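Local coordinates for protein SusD homolog (Bacteroides thetaiotaomicron, PDB 3SGH) that probably binds glycans as a SusD-like outer-membrane lipoprotein and passes them to a partner transporter for uptake, at residues A[138-143]-A[487-492]; A[146-151]-A[194-199]; A[251-256]-A[284-289]; A[371-376]-A[386-391]. All coordinates share one frame; numbering follows the deposited sequence.

Contact 1: residues A[138-143]-A[487-492]; sequences DNEQTV and TDLWWA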
loop_
_atom_site.group_PDB
_atom_site.type_symbol
_atom_site.label_atom_id
_atom_site.label_comp_id
_atom_site.label_asym_id
_atom_site.label_seq_id
_atom_site.Cartn_x
_atom_site.Cartn_y
_atom_site.Cartn_z
ATOM N N ASP A 138 6.490 -19.354 -8.808
ATOM C CA ASP A 138 5.081 -19.463 -9.250
ATOM C C ASP A 138 4.794 -18.317 -10.250
ATOM O O ASP A 138 5.251 -17.174 -10.056
ATOM C CB ASP A 138 4.114 -19.263 -8.084
ATOM C CG ASP A 138 4.154 -20.397 -7.049
ATOM O OD1 ASP A 138 4.685 -21.470 -7.333
ATOM O OD2 ASP A 138 3.646 -20.163 -5.928
ATOM N N ASN A 139 4.013 -18.581 -11.292
ATOM C CA ASN A 139 3.511 -17.452 -12.063
ATOM C C ASN A 139 2.471 -16.715 -11.224
ATOM O O ASN A 139 2.090 -17.176 -10.146
ATOM C CB ASN A 139 3.028 -17.873 -13.448
ATOM C CG ASN A 139 1.777 -18.721 -13.432
ATOM O OD1 ASN A 139 1.063 -18.796 -12.456
ATOM N ND2 ASN A 139 1.522 -19.366 -14.531
ATOM N N GLU A 140 2.073 -15.532 -11.666
ATOM C CA GLU A 140 1.249 -14.691 -10.834
ATOM C C GLU A 140 -0.116 -15.333 -10.569
ATOM O O GLU A 140 -0.565 -15.358 -9.437
ATOM C CB GLU A 140 1.131 -13.305 -11.430
ATOM C CG GLU A 140 2.472 -12.526 -11.382
ATOM C CD GLU A 140 2.444 -11.306 -12.281
ATOM O OE1 GLU A 140 1.886 -10.293 -11.816
ATOM O OE2 GLU A 140 2.957 -11.353 -13.443
ATOM N N GLN A 141 -0.758 -15.923 -11.571
ATOM C CA GLN A 141 -2.011 -16.616 -11.265
ATOM C C GLN A 141 -1.830 -17.633 -10.130
ATOM O O GLN A 141 -2.655 -17.709 -9.203
ATOM C CB GLN A 141 -2.639 -17.280 -12.512
ATOM C CG GLN A 141 -3.939 -17.939 -12.174
ATOM C CD GLN A 141 -4.414 -18.838 -13.277
ATOM O OE1 GLN A 141 -3.651 -19.668 -13.786
ATOM N NE2 GLN A 141 -5.670 -18.692 -13.655
ATOM N N THR A 142 -0.743 -18.390 -10.180
ATOM C CA THR A 142 -0.557 -19.490 -9.246
ATOM C C THR A 142 -0.338 -18.971 -7.852
ATOM O O THR A 142 -0.930 -19.479 -6.899
ATOM C CB THR A 142 0.637 -20.389 -9.699
ATOM O OG1 THR A 142 0.265 -21.039 -10.935
ATOM C CG2 THR A 142 0.959 -21.441 -8.658
ATOM N N VAL A 143 0.504 -17.948 -7.717
ATOM C CA VAL A 143 0.775 -17.409 -6.364
ATOM C C VAL A 143 -0.451 -16.701 -5.790
ATOM O O VAL A 143 -0.745 -16.874 -4.635
ATOM C CB VAL A 143 2.060 -16.535 -6.260
ATOM C CG1 VAL A 143 1.983 -15.244 -7.079
ATOM C CG2 VAL A 143 2.358 -16.256 -4.814
ATOM N N THR A 487 7.296 -3.331 -17.627
ATOM C CA THR A 487 6.472 -4.501 -17.845
ATOM C C THR A 487 5.328 -4.571 -16.851
ATOM O O THR A 487 5.532 -4.425 -15.675
ATOM C CB THR A 487 7.304 -5.799 -17.785
ATOM O OG1 THR A 487 8.181 -5.826 -18.926
ATOM C CG2 THR A 487 6.458 -7.060 -17.867
ATOM N N ASP A 488 4.125 -4.791 -17.384
ATOM C CA ASP A 488 2.938 -4.899 -16.579
ATOM C C ASP A 488 2.810 -6.234 -15.861
ATOM O O ASP A 488 3.113 -7.301 -16.395
ATOM C CB ASP A 488 1.699 -4.592 -17.411
ATOM C CG ASP A 488 1.346 -3.089 -17.419
ATOM O OD1 ASP A 488 1.235 -2.465 -16.326
ATOM O OD2 ASP A 488 1.174 -2.543 -18.554
ATOM N N LEU A 489 2.327 -6.126 -14.626
ATOM C CA LEU A 489 1.894 -7.273 -13.856
ATOM C C LEU A 489 0.566 -7.879 -14.356
ATOM O O LEU A 489 -0.211 -7.246 -15.064
ATOM C CB LEU A 489 1.815 -6.884 -12.391
ATOM C CG LEU A 489 3.154 -6.444 -11.799
ATOM C CD1 LEU A 489 3.052 -6.222 -10.295
ATOM C CD2 LEU A 489 4.284 -7.470 -12.093
ATOM N N TRP A 490 0.291 -9.095 -13.891
ATOM C CA TRP A 490 -0.774 -9.932 -14.442
ATOM C C TRP A 490 -2.157 -9.266 -14.238
ATOM O O TRP A 490 -3.048 -9.332 -15.107
ATOM C CB TRP A 490 -0.695 -11.279 -13.731
ATOM C CG TRP A 490 -1.807 -12.212 -13.918
ATOM C CD1 TRP A 490 -2.114 -12.928 -15.061
ATOM C CD2 TRP A 490 -2.709 -12.675 -12.905
ATOM N NE1 TRP A 490 -3.184 -13.768 -14.802
ATOM C CE2 TRP A 490 -3.567 -13.609 -13.499
ATOM C CE3 TRP A 490 -2.886 -12.367 -11.566
ATOM C CZ2 TRP A 490 -4.604 -14.240 -12.785
ATOM C CZ3 TRP A 490 -3.915 -12.991 -10.865
ATOM C CH2 TRP A 490 -4.755 -13.897 -11.474
ATOM N N TRP A 491 -2.307 -8.626 -13.089
ATOM C CA TRP A 491 -3.545 -7.980 -12.679
ATOM C C TRP A 491 -3.633 -6.518 -13.101
ATOM O O TRP A 491 -4.702 -5.921 -12.962
ATOM C CB TRP A 491 -3.722 -8.054 -11.161
ATOM C CG TRP A 491 -2.511 -7.559 -10.387
ATOM C CD1 TRP A 491 -1.502 -8.313 -9.901
ATOM C CD2 TRP A 491 -2.192 -6.186 -10.038
ATOM N NE1 TRP A 491 -0.564 -7.510 -9.257
ATOM C CE2 TRP A 491 -0.977 -6.211 -9.315
ATOM C CE3 TRP A 491 -2.835 -4.962 -10.225
ATOM C CZ2 TRP A 491 -0.365 -5.053 -8.842
ATOM C CZ3 TRP A 491 -2.241 -3.802 -9.729
ATOM C CH2 TRP A 491 -1.014 -3.851 -9.065
ATOM N N ALA A 492 -2.546 -5.947 -13.629
ATOM C CA ALA A 492 -2.531 -4.507 -13.962
ATOM C C ALA A 492 -3.217 -4.287 -15.288
ATOM O O ALA A 492 -3.231 -5.180 -16.138
ATOM C CB ALA A 492 -1.091 -3.982 -14.051
HETATM O O HOH W 1 1.279 -9.882 -9.253
HETATM O O HOH W 2 3.208 -10.019 -15.716
#
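Glu140 lies alongside Trp490, the two side chains running past each other in opposite directions. At its root, Glu140 CB is 3.6 Å from Trp490 CB and sits near the start of the indole. CG follows more loosely, carried anti to the carbonyl carbon (chi1 -69°), and this sends the extended chain toward the 487-492 segment until CD is 3.5 Å from Trp490 CB. At the tip, Glu140 OE1 accepts Trp490 N at 2.9 Å; the bond is almost straight (174°), but the N-H arrives from above the carboxylate plane. OE1 also touches Leu489 CB and takes a water hydrogen, and that water bonds weakly to Trp491 NE1 at the edge of its ring. OE2 receives a second water at 2.6 Å, which donates to Asp488 O as well. Glu140 opens helix 140-162, part of the alpha-alpha superhelix, and Asn139 is its N-cap, OD1 accepting from both Thr142 N and Thr142 OG1. Nearness to the helix start would probably favour the charged form of the Glu140 carboxylate. The partner is a type I beta turn, Leu489 to Ala492, close to the C terminus. Over the same first turn lies the Trp490 indole: Gln141 CA stands 3.9 Å from the centroid of its six-membered ring, 12° off the normal, a CH-pi contact. Gln141 CB approaches Trp490 CZ2 to 3.6 Å, while Gln141 NE2 bonds to Glu203. With an alanine in place of Trp490, Gln141 CA and CB would probably lose their cover and a gap would open between turn and helix.

Contact 2: residues A[146-151]-A[194-199]; sequences AMFDDL and RMAIRI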
loop_
_atom_site.group_PDB
_atom_site.type_symbol
_atom_site.label_atom_id
_atom_site.label_comp_id
_atom_site.label_asym_id
_atom_site.label_seq_id
_atom_site.Cartn_x
_atom_site.Cartn_y
_atom_site.Cartn_z
ATOM N N ALA A 146 -2.755 -19.573 -4.707
ATOM C CA ALA A 146 -2.137 -20.210 -3.550
ATOM C C ALA A 146 -2.287 -19.379 -2.282
ATOM O O ALA A 146 -2.579 -19.946 -1.239
ATOM C CB ALA A 146 -0.655 -20.503 -3.789
HETATM N N MSE A 147 -2.076 -18.056 -2.389
HETATM C CA MSE A 147 -2.196 -17.159 -1.239
HETATM C C MSE A 147 -3.642 -17.094 -0.752
HETATM O O MSE A 147 -3.863 -17.110 0.465
HETATM C CB MSE A 147 -1.608 -15.755 -1.501
HETATM C CG MSE A 147 -0.140 -15.751 -1.685
HETATM SE SE MSE A 147 0.595 -13.972 -1.806
HETATM C CE MSE A 147 -0.218 -13.551 -3.523
ATOM N N PHE A 148 -4.628 -17.036 -1.650
ATOM C CA PHE A 148 -6.049 -17.125 -1.236
ATOM C C PHE A 148 -6.319 -18.438 -0.468
ATOM O O PHE A 148 -6.979 -18.435 0.572
ATOM C CB PHE A 148 -7.021 -17.011 -2.432
ATOM C CG PHE A 148 -7.283 -15.590 -2.907
ATOM C CD1 PHE A 148 -8.023 -14.725 -2.127
ATOM C CD2 PHE A 148 -6.776 -15.128 -4.130
ATOM C CE1 PHE A 148 -8.275 -13.437 -2.510
ATOM C CE2 PHE A 148 -7.041 -13.839 -4.543
ATOM C CZ PHE A 148 -7.794 -12.981 -3.731
ATOM N N ASP A 149 -5.786 -19.545 -0.987
ATOM C CA ASP A 149 -5.926 -20.838 -0.303
ATOM C C ASP A 149 -5.358 -20.834 1.125
ATOM O O ASP A 149 -6.005 -21.331 2.059
ATOM C CB ASP A 149 -5.325 -21.978 -1.139
ATOM C CG ASP A 149 -6.067 -22.195 -2.464
ATOM O OD1 ASP A 149 -7.209 -21.726 -2.614
ATOM O OD2 ASP A 149 -5.474 -22.838 -3.367
ATOM N N ASP A 150 -4.160 -20.282 1.308
ATOM C CA ASP A 150 -3.533 -20.301 2.616
ATOM C C ASP A 150 -4.296 -19.349 3.544
ATOM O O ASP A 150 -4.502 -19.623 4.731
ATOM C CB ASP A 150 -2.071 -19.909 2.496
ATOM C CG ASP A 150 -1.200 -21.047 1.925
ATOM O OD1 ASP A 150 -1.624 -22.222 1.958
ATOM O OD2 ASP A 150 -0.078 -20.757 1.479
ATOM N N LEU A 151 -4.747 -18.243 2.975
ATOM C CA LEU A 151 -5.473 -17.249 3.756
ATOM C C LEU A 151 -6.794 -17.883 4.204
ATOM O O LEU A 151 -7.209 -17.704 5.339
ATOM C CB LEU A 151 -5.687 -15.981 2.918
ATOM C CG LEU A 151 -6.434 -14.849 3.638
ATOM C CD1 LEU A 151 -5.774 -14.447 4.926
ATOM C CD2 LEU A 151 -6.559 -13.628 2.674
ATOM N N ARG A 194 -9.290 -7.032 -0.194
ATOM C CA ARG A 194 -8.251 -6.212 -0.901
ATOM C C ARG A 194 -7.642 -6.979 -2.066
ATOM O O ARG A 194 -7.553 -6.480 -3.219
ATOM C CB ARG A 194 -7.134 -5.807 0.036
ATOM C CG ARG A 194 -6.024 -5.026 -0.670
ATOM C CD ARG A 194 -4.777 -4.909 0.219
ATOM N NE ARG A 194 -4.958 -3.986 1.325
ATOM C CZ ARG A 194 -4.007 -3.731 2.246
ATOM N NH1 ARG A 194 -2.829 -4.362 2.201
ATOM N NH2 ARG A 194 -4.238 -2.900 3.224
HETATM N N MSE A 195 -7.244 -8.224 -1.783
HETATM C CA MSE A 195 -6.657 -9.097 -2.794
HETATM C C MSE A 195 -7.614 -9.387 -3.953
HETATM O O MSE A 195 -7.217 -9.324 -5.154
HETATM C CB MSE A 195 -6.126 -10.390 -2.123
HETATM C CG MSE A 195 -5.049 -10.060 -1.126
HETATM SE SE MSE A 195 -4.513 -11.669 -0.148
HETATM C CE MSE A 195 -4.203 -12.810 -1.648
ATOM N N ALA A 196 -8.872 -9.673 -3.611
ATOM C CA ALA A 196 -9.913 -9.972 -4.583
ATOM C C ALA A 196 -10.111 -8.781 -5.531
ATOM O O ALA A 196 -10.138 -8.939 -6.744
ATOM C CB ALA A 196 -11.244 -10.313 -3.882
ATOM N N ILE A 197 -10.239 -7.581 -4.973
ATOM C CA ILE A 197 -10.375 -6.358 -5.791
ATOM C C ILE A 197 -9.130 -6.186 -6.674
ATOM O O ILE A 197 -9.238 -5.878 -7.856
ATOM C CB ILE A 197 -10.627 -5.096 -4.900
ATOM C CG1 ILE A 197 -12.101 -5.133 -4.393
ATOM C CG2 ILE A 197 -10.277 -3.764 -5.684
ATOM C CD1 ILE A 197 -13.172 -4.785 -5.497
ATOM N N ARG A 198 -7.957 -6.488 -6.128
ATOM C CA ARG A 198 -6.725 -6.248 -6.894
ATOM C C ARG A 198 -6.624 -7.097 -8.140
ATOM O O ARG A 198 -6.103 -6.617 -9.179
ATOM C CB ARG A 198 -5.506 -6.443 -6.038
ATOM C CG ARG A 198 -4.241 -6.026 -6.823
ATOM C CD ARG A 198 -3.187 -5.577 -6.030
ATOM N NE ARG A 198 -3.553 -4.484 -5.156
ATOM C CZ ARG A 198 -2.860 -4.222 -4.065
ATOM N NH1 ARG A 198 -1.775 -4.962 -3.780
ATOM N NH2 ARG A 198 -3.228 -3.218 -3.258
ATOM N N ILE A 199 -7.089 -8.357 -8.036
ATOM C CA ILE A 199 -7.104 -9.272 -9.190
ATOM C C ILE A 199 -8.409 -9.319 -10.020
ATOM O O ILE A 199 -8.536 -10.180 -10.950
ATOM C CB ILE A 199 -6.621 -10.687 -8.805
ATOM C CG1 ILE A 199 -7.625 -11.417 -7.910
ATOM C CG2 ILE A 199 -5.230 -10.639 -8.129
ATOM C CD1 ILE A 199 -7.470 -12.954 -8.037
#
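Met195, a selenomethionine in this crystal, sets its methyl group squarely over the ring of Phe148. CE lies 4.0 Å from the ring centroid and only 4° off the normal, a CH-pi contact, and the selenium stands farther off above the same face, completing a Met-aromatic pair. The bend at the end of the chain (chi3 51°) turns CE toward the ring. The side chains otherwise meet through apolar atoms. Phe148 CZ presses to 3.5 Å from Met195 CB, and farther along the rim Phe148 CE2 reaches Ile199 CD1 at 3.6 Å. Two more side chains hem in the selenomethionine: Met147 CB is 3.9 Å from Met195 CE, and Leu151 CD2 is 4.0 Å from Met195 SE. Against the backbone, the ring edge meets Ala196 N near the ring plane. Over residues 146-151 and 194-198 the axes approach to 11.6 Å, with N-to-C directions 160° apart; the segments belong to helices 140-162 and 181-198, an antiparallel pair as suits neighbouring helices of the alpha-alpha superhelix. Helix 100-120 packs beside them, with Leu107 on Leu151 and Val110 on Met195. The guanidinium of Arg194 leads away from the interface to a salt bridge with Glu321. With large side chains filling the wide axial gap, this buried contact rests on shape and dispersion, with no directional polar bond between the two segments.

Contact 3: residues A[251-256]-A[284-289]; sequences ANACLV and GVRSGS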
loop_
_atom_site.group_PDB
_atom_site.type_symbol
_atom_site.label_atom_id
_atom_site.label_comp_id
_atom_site.label_asym_id
_atom_site.label_seq_id
_atom_site.Cartn_x
_atom_site.Cartn_y
_atom_site.Cartn_z
ATOM N N ALA A 251 5.938 15.205 2.510
ATOM C CA ALA A 251 4.635 15.032 1.898
ATOM C C ALA A 251 4.775 15.202 0.362
ATOM O O ALA A 251 5.535 16.023 -0.129
ATOM C CB ALA A 251 3.649 16.046 2.480
ATOM N N ASN A 252 4.008 14.439 -0.372
ATOM C CA ASN A 252 4.015 14.444 -1.838
ATOM C C ASN A 252 3.041 15.506 -2.353
ATOM O O ASN A 252 1.920 15.679 -1.848
ATOM C CB ASN A 252 3.638 13.040 -2.339
ATOM C CG ASN A 252 3.798 12.848 -3.827
ATOM O OD1 ASN A 252 3.282 13.626 -4.641
ATOM N ND2 ASN A 252 4.442 11.755 -4.204
ATOM N N ALA A 253 3.522 16.270 -3.345
ATOM C CA ALA A 253 2.755 17.283 -4.034
ATOM C C ALA A 253 1.356 16.831 -4.421
ATOM O O ALA A 253 0.401 17.603 -4.395
ATOM C CB ALA A 253 3.519 17.626 -5.341
ATOM N N CYS A 254 1.254 15.573 -4.844
ATOM C CA CYS A 254 0.024 15.038 -5.389
ATOM C C CYS A 254 -1.117 14.927 -4.340
ATOM O O CYS A 254 -2.119 15.594 -4.486
ATOM C CB CYS A 254 0.307 13.670 -6.018
ATOM S SG CYS A 254 -1.119 12.918 -6.797
ATOM N N LEU A 255 -0.926 14.151 -3.266
ATOM C CA LEU A 255 -1.955 14.064 -2.241
ATOM C C LEU A 255 -2.267 15.445 -1.631
ATOM O O LEU A 255 -3.441 15.786 -1.435
ATOM C CB LEU A 255 -1.553 13.100 -1.127
ATOM C CG LEU A 255 -2.612 12.879 -0.043
ATOM C CD1 LEU A 255 -3.902 12.300 -0.631
ATOM C CD2 LEU A 255 -2.026 12.000 1.115
ATOM N N VAL A 256 -1.247 16.240 -1.339
ATOM C CA VAL A 256 -1.456 17.561 -0.714
ATOM C C VAL A 256 -2.306 18.448 -1.640
ATOM O O VAL A 256 -3.233 19.122 -1.210
ATOM C CB VAL A 256 -0.111 18.264 -0.353
ATOM C CG1 VAL A 256 -0.373 19.663 0.199
ATOM C CG2 VAL A 256 0.708 17.373 0.665
ATOM N N GLY A 284 3.341 20.189 -0.713
ATOM C CA GLY A 284 4.110 18.953 -0.922
ATOM C C GLY A 284 5.286 19.130 -1.864
ATOM O O GLY A 284 5.443 20.193 -2.486
ATOM N N VAL A 285 6.084 18.075 -1.966
ATOM C CA VAL A 285 7.253 17.996 -2.844
ATOM C C VAL A 285 6.925 17.208 -4.083
ATOM O O VAL A 285 6.376 16.111 -3.997
ATOM C CB VAL A 285 8.478 17.376 -2.102
ATOM C CG1 VAL A 285 9.732 17.343 -3.064
ATOM C CG2 VAL A 285 8.743 18.133 -0.820
ATOM N N ARG A 286 7.263 17.750 -5.264
ATOM C CA ARG A 286 7.059 17.015 -6.496
ATOM C C ARG A 286 8.055 15.834 -6.546
ATOM O O ARG A 286 9.274 16.043 -6.512
ATOM C CB ARG A 286 7.236 17.939 -7.698
ATOM C CG ARG A 286 6.990 17.272 -9.044
ATOM C CD ARG A 286 5.472 17.061 -9.332
ATOM N NE ARG A 286 5.326 16.335 -10.584
ATOM C CZ ARG A 286 5.410 16.843 -11.808
ATOM N NH1 ARG A 286 5.501 18.128 -12.003
ATOM N NH2 ARG A 286 5.354 16.026 -12.865
ATOM N N SER A 287 7.521 14.626 -6.686
ATOM C CA SER A 287 8.327 13.418 -6.786
ATOM C C SER A 287 8.812 13.391 -8.223
ATOM O O SER A 287 8.028 13.675 -9.145
ATOM C CB SER A 287 7.487 12.190 -6.467
ATOM O OG SER A 287 8.284 11.035 -6.516
ATOM N N GLY A 288 10.099 13.158 -8.433
ATOM C CA GLY A 288 10.617 13.199 -9.777
ATOM C C GLY A 288 10.692 14.657 -10.276
ATOM O O GLY A 288 10.246 14.978 -11.380
ATOM N N SER A 289 11.255 15.525 -9.448
ATOM C CA SER A 289 11.272 16.971 -9.714
ATOM C C SER A 289 12.134 17.355 -10.912
ATOM O O SER A 289 12.994 16.585 -11.358
ATOM C CB SER A 289 11.745 17.673 -8.427
ATOM O OG SER A 289 12.881 17.023 -7.890
HETATM O O HOH W 3 4.554 14.612 -6.800
#
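An isolated beta bridge between Asn252 and Val285 ties the start of helix 253-261 to the loop 284-289, just where strand 249-251 ends and the helix begins. Two backbone bonds make it. Val285 N donates to Ala251 O at 2.8 Å, and Ala253 N donates to Val285 O at 2.9 Å. The second is straight at hydrogen (171°), yet the N-H comes in from well above the carbonyl plane of Val285; the same oxygen is also bonded to Thr51 OG1 from strand 50-52. The closest pair of CA atoms is Gly284 and Ala253, 3.8 Å apart. A side chain at Gly284 would run into Ala253 N and the carbonyl carbon of Asn252, so an approach this close probably requires glycine. Around the bridge small side chains rest on backbone: Ala253 CB is 3.5 Å from Val285 O, and one turn along the helix both methyls of Val256 sit against Gly284. Asn252 is the N-cap. With CG anti to its own N (chi1 -172°), its amide swings back to the first turn, where OD1 accepts Cys254 N at 2.8 Å in the carbonyl plane, on a lone pair. ND2 bonds to Val50 O and lies 3.8 Å from Ser287 CB, so both ends of the amide are engaged and its rotation is fixed. One water links the amide to the loop, donating to Asn252 OD1 at 2.7 Å and accepting from Ser287 N at 3.0 Å.

Contact 4: residues A[371-376]-A[386-391]; sequences PGNYVD and NYTNQS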
loop_
_atom_site.group_PDB
_atom_site.type_symbol
_atom_site.label_atom_id
_atom_site.label_comp_id
_atom_site.label_asym_id
_atom_site.label_seq_id
_atom_site.Cartn_x
_atom_site.Cartn_y
_atom_site.Cartn_z
ATOM N N PRO A 371 -9.970 18.793 -7.360
ATOM C CA PRO A 371 -8.588 18.599 -6.935
ATOM C C PRO A 371 -7.699 19.759 -7.402
ATOM O O PRO A 371 -7.865 20.297 -8.490
ATOM C CB PRO A 371 -8.236 17.222 -7.543
ATOM C CG PRO A 371 -9.569 16.542 -7.674
ATOM C CD PRO A 371 -10.527 17.587 -8.014
ATOM N N GLY A 372 -6.804 20.191 -6.527
ATOM C CA GLY A 372 -5.986 21.378 -6.747
ATOM C C GLY A 372 -4.812 21.145 -7.668
ATOM O O GLY A 372 -4.267 20.025 -7.768
ATOM N N ASN A 373 -4.416 22.206 -8.349
ATOM C CA ASN A 373 -3.182 22.161 -9.118
ATOM C C ASN A 373 -2.037 22.358 -8.151
ATOM O O ASN A 373 -2.250 22.829 -7.034
ATOM C CB ASN A 373 -3.189 23.258 -10.179
ATOM C CG ASN A 373 -4.289 23.067 -11.163
ATOM O OD1 ASN A 373 -4.601 21.952 -11.521
ATOM N ND2 ASN A 373 -4.888 24.163 -11.611
ATOM N N TYR A 374 -0.830 22.025 -8.586
ATOM C CA TYR A 374 0.324 22.141 -7.735
ATOM C C TYR A 374 1.211 23.262 -8.225
ATOM O O TYR A 374 1.496 23.321 -9.413
ATOM C CB TYR A 374 1.128 20.847 -7.812
ATOM C CG TYR A 374 2.424 20.942 -7.057
ATOM C CD1 TYR A 374 2.437 21.025 -5.671
ATOM C CD2 TYR A 374 3.637 20.915 -7.723
ATOM C CE1 TYR A 374 3.627 21.130 -4.980
ATOM C CE2 TYR A 374 4.842 21.000 -7.031
ATOM C CZ TYR A 374 4.821 21.103 -5.653
ATOM O OH TYR A 374 5.998 21.198 -4.960
ATOM N N VAL A 375 1.646 24.120 -7.309
ATOM C CA VAL A 375 2.671 25.124 -7.605
ATOM C C VAL A 375 3.790 24.947 -6.603
ATOM O O VAL A 375 3.555 24.642 -5.416
ATOM C CB VAL A 375 2.139 26.571 -7.583
ATOM C CG1 VAL A 375 1.214 26.834 -8.810
ATOM C CG2 VAL A 375 1.423 26.870 -6.287
ATOM N N ASP A 376 5.013 25.126 -7.086
ATOM C CA ASP A 376 6.185 25.103 -6.252
ATOM C C ASP A 376 6.868 26.457 -6.300
ATOM O O ASP A 376 7.739 26.708 -7.149
ATOM C CB ASP A 376 7.119 24.001 -6.666
ATOM C CG ASP A 376 8.299 23.838 -5.688
ATOM O OD1 ASP A 376 8.438 24.682 -4.735
ATOM O OD2 ASP A 376 9.107 22.882 -5.874
ATOM N N ASN A 386 5.695 22.661 -11.331
ATOM C CA ASN A 386 4.270 22.926 -11.289
ATOM C C ASN A 386 3.499 21.870 -12.099
ATOM O O ASN A 386 3.981 21.366 -13.091
ATOM C CB ASN A 386 3.942 24.321 -11.834
ATOM C CG ASN A 386 4.455 25.468 -10.971
ATOM O OD1 ASN A 386 5.092 25.293 -9.922
ATOM N ND2 ASN A 386 4.128 26.676 -11.411
ATOM N N TYR A 387 2.284 21.539 -11.671
ATOM C CA TYR A 387 1.531 20.474 -12.307
ATOM C C TYR A 387 0.028 20.744 -12.302
ATOM O O TYR A 387 -0.544 21.108 -11.280
ATOM C CB TYR A 387 1.888 19.109 -11.685
ATOM C CG TYR A 387 1.453 17.904 -12.518
ATOM C CD1 TYR A 387 2.209 17.442 -13.592
ATOM C CD2 TYR A 387 0.275 17.236 -12.217
ATOM C CE1 TYR A 387 1.774 16.352 -14.356
ATOM C CE2 TYR A 387 -0.143 16.153 -12.957
ATOM C CZ TYR A 387 0.598 15.721 -14.016
ATOM O OH TYR A 387 0.126 14.648 -14.714
ATOM N N THR A 388 -0.588 20.582 -13.466
ATOM C CA THR A 388 -2.040 20.693 -13.612
ATOM C C THR A 388 -2.696 19.361 -13.265
ATOM O O THR A 388 -2.414 18.320 -13.881
ATOM C CB THR A 388 -2.436 21.131 -15.041
ATOM O OG1 THR A 388 -1.749 22.344 -15.423
ATOM C CG2 THR A 388 -3.951 21.306 -15.112
ATOM N N ASN A 389 -3.545 19.375 -12.251
ATOM C CA ASN A 389 -4.218 18.146 -11.816
ATOM C C ASN A 389 -5.112 17.631 -12.928
ATOM O O ASN A 389 -5.901 18.395 -13.514
ATOM C CB ASN A 389 -5.015 18.415 -10.538
ATOM C CG ASN A 389 -5.269 17.197 -9.753
ATOM O OD1 ASN A 389 -5.733 16.186 -10.290
ATOM N ND2 ASN A 389 -4.997 17.265 -8.441
ATOM N N GLN A 390 -4.999 16.342 -13.240
ATOM C CA GLN A 390 -5.766 15.835 -14.331
ATOM C C GLN A 390 -7.114 15.336 -13.855
ATOM O O GLN A 390 -7.942 15.019 -14.696
ATOM C CB GLN A 390 -4.996 14.780 -15.113
ATOM C CG GLN A 390 -3.747 15.373 -15.769
ATOM C CD GLN A 390 -3.086 14.430 -16.783
ATOM O OE1 GLN A 390 -3.533 13.292 -16.996
ATOM N NE2 GLN A 390 -2.017 14.914 -17.417
ATOM N N SER A 391 -7.357 15.352 -12.539
ATOM C CA SER A 391 -8.679 15.024 -12.008
ATOM C C SER A 391 -9.581 16.232 -11.776
ATOM O O SER A 391 -9.130 17.291 -11.306
ATOM C CB SER A 391 -8.524 14.265 -10.689
ATOM O OG SER A 391 -9.758 13.773 -10.214
#
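Asn386 OD1 takes the backbone N-H of Asp376 at 2.8 Å, in a nearly straight bond (168°) whose donor is tilted from the plane of the carbonyl. The side chain gets there because CG stands anti to its carbonyl carbon (chi1 -67°), and on the way its amide brushes Val375, Asn386 ND2 lying 3.9 Å from Val375 CG1. Next along, the backbones bond directly: Tyr374 N donates to Tyr387 O at 2.9 Å, and Tyr387 N returns the favour to Tyr374 O at 3.0 Å. Beyond this pair side chains take over again. Asn373 OD1 accepts Asn389 N at 2.9 Å. Asn389 then works in both directions: ND2 gives a hydrogen to Gly372 O at 2.9 Å, the acceptor lying in the plane of the amide, while OD1 accepts Ser391 N two residues on, an Asx turn. Pro371 CB packs against the same amide, 3.4 Å from Asn389 ND2, and the far side of the proline ring leans on Ser391. With a leucine in place of Asn389, Gly372 O would probably be left without its donor across the contact and Ser391 N without the acceptor that closes the turn. Helix 253-261 backs the contact, Ser257 and Tyr258 touching Tyr374 and Pro371 respectively. Together these bonds make an isolated antiparallel bridge, the hydrogen-bonded pair Tyr374 with Tyr387, between two loop segments running in opposite directions, extended at both ends by asparagine amides.

From the N terminus, residues 138-143 come first, at the start of helix 140-162, and wait for their partner until residues 487-492. Everything else falls within that span, in series and without crossing: contact 2 pairs the same helix with helix 181-198, contact 3 joins the start of helix 253-261 to loop 284-289, and contact 4 pairs two stretches of the loop between helices 360-364 and 403-417. They gather in two groups, and contact 2 lies across the chain's centre from contacts 3 and 4. Contacts 1 and 2 touch where Trp490 CZ3 meets Ile199 CG2 at 3.8 Å; contacts 3 and 4 share a probable hydrogen bond between Tyr374 OH and Gly284 O.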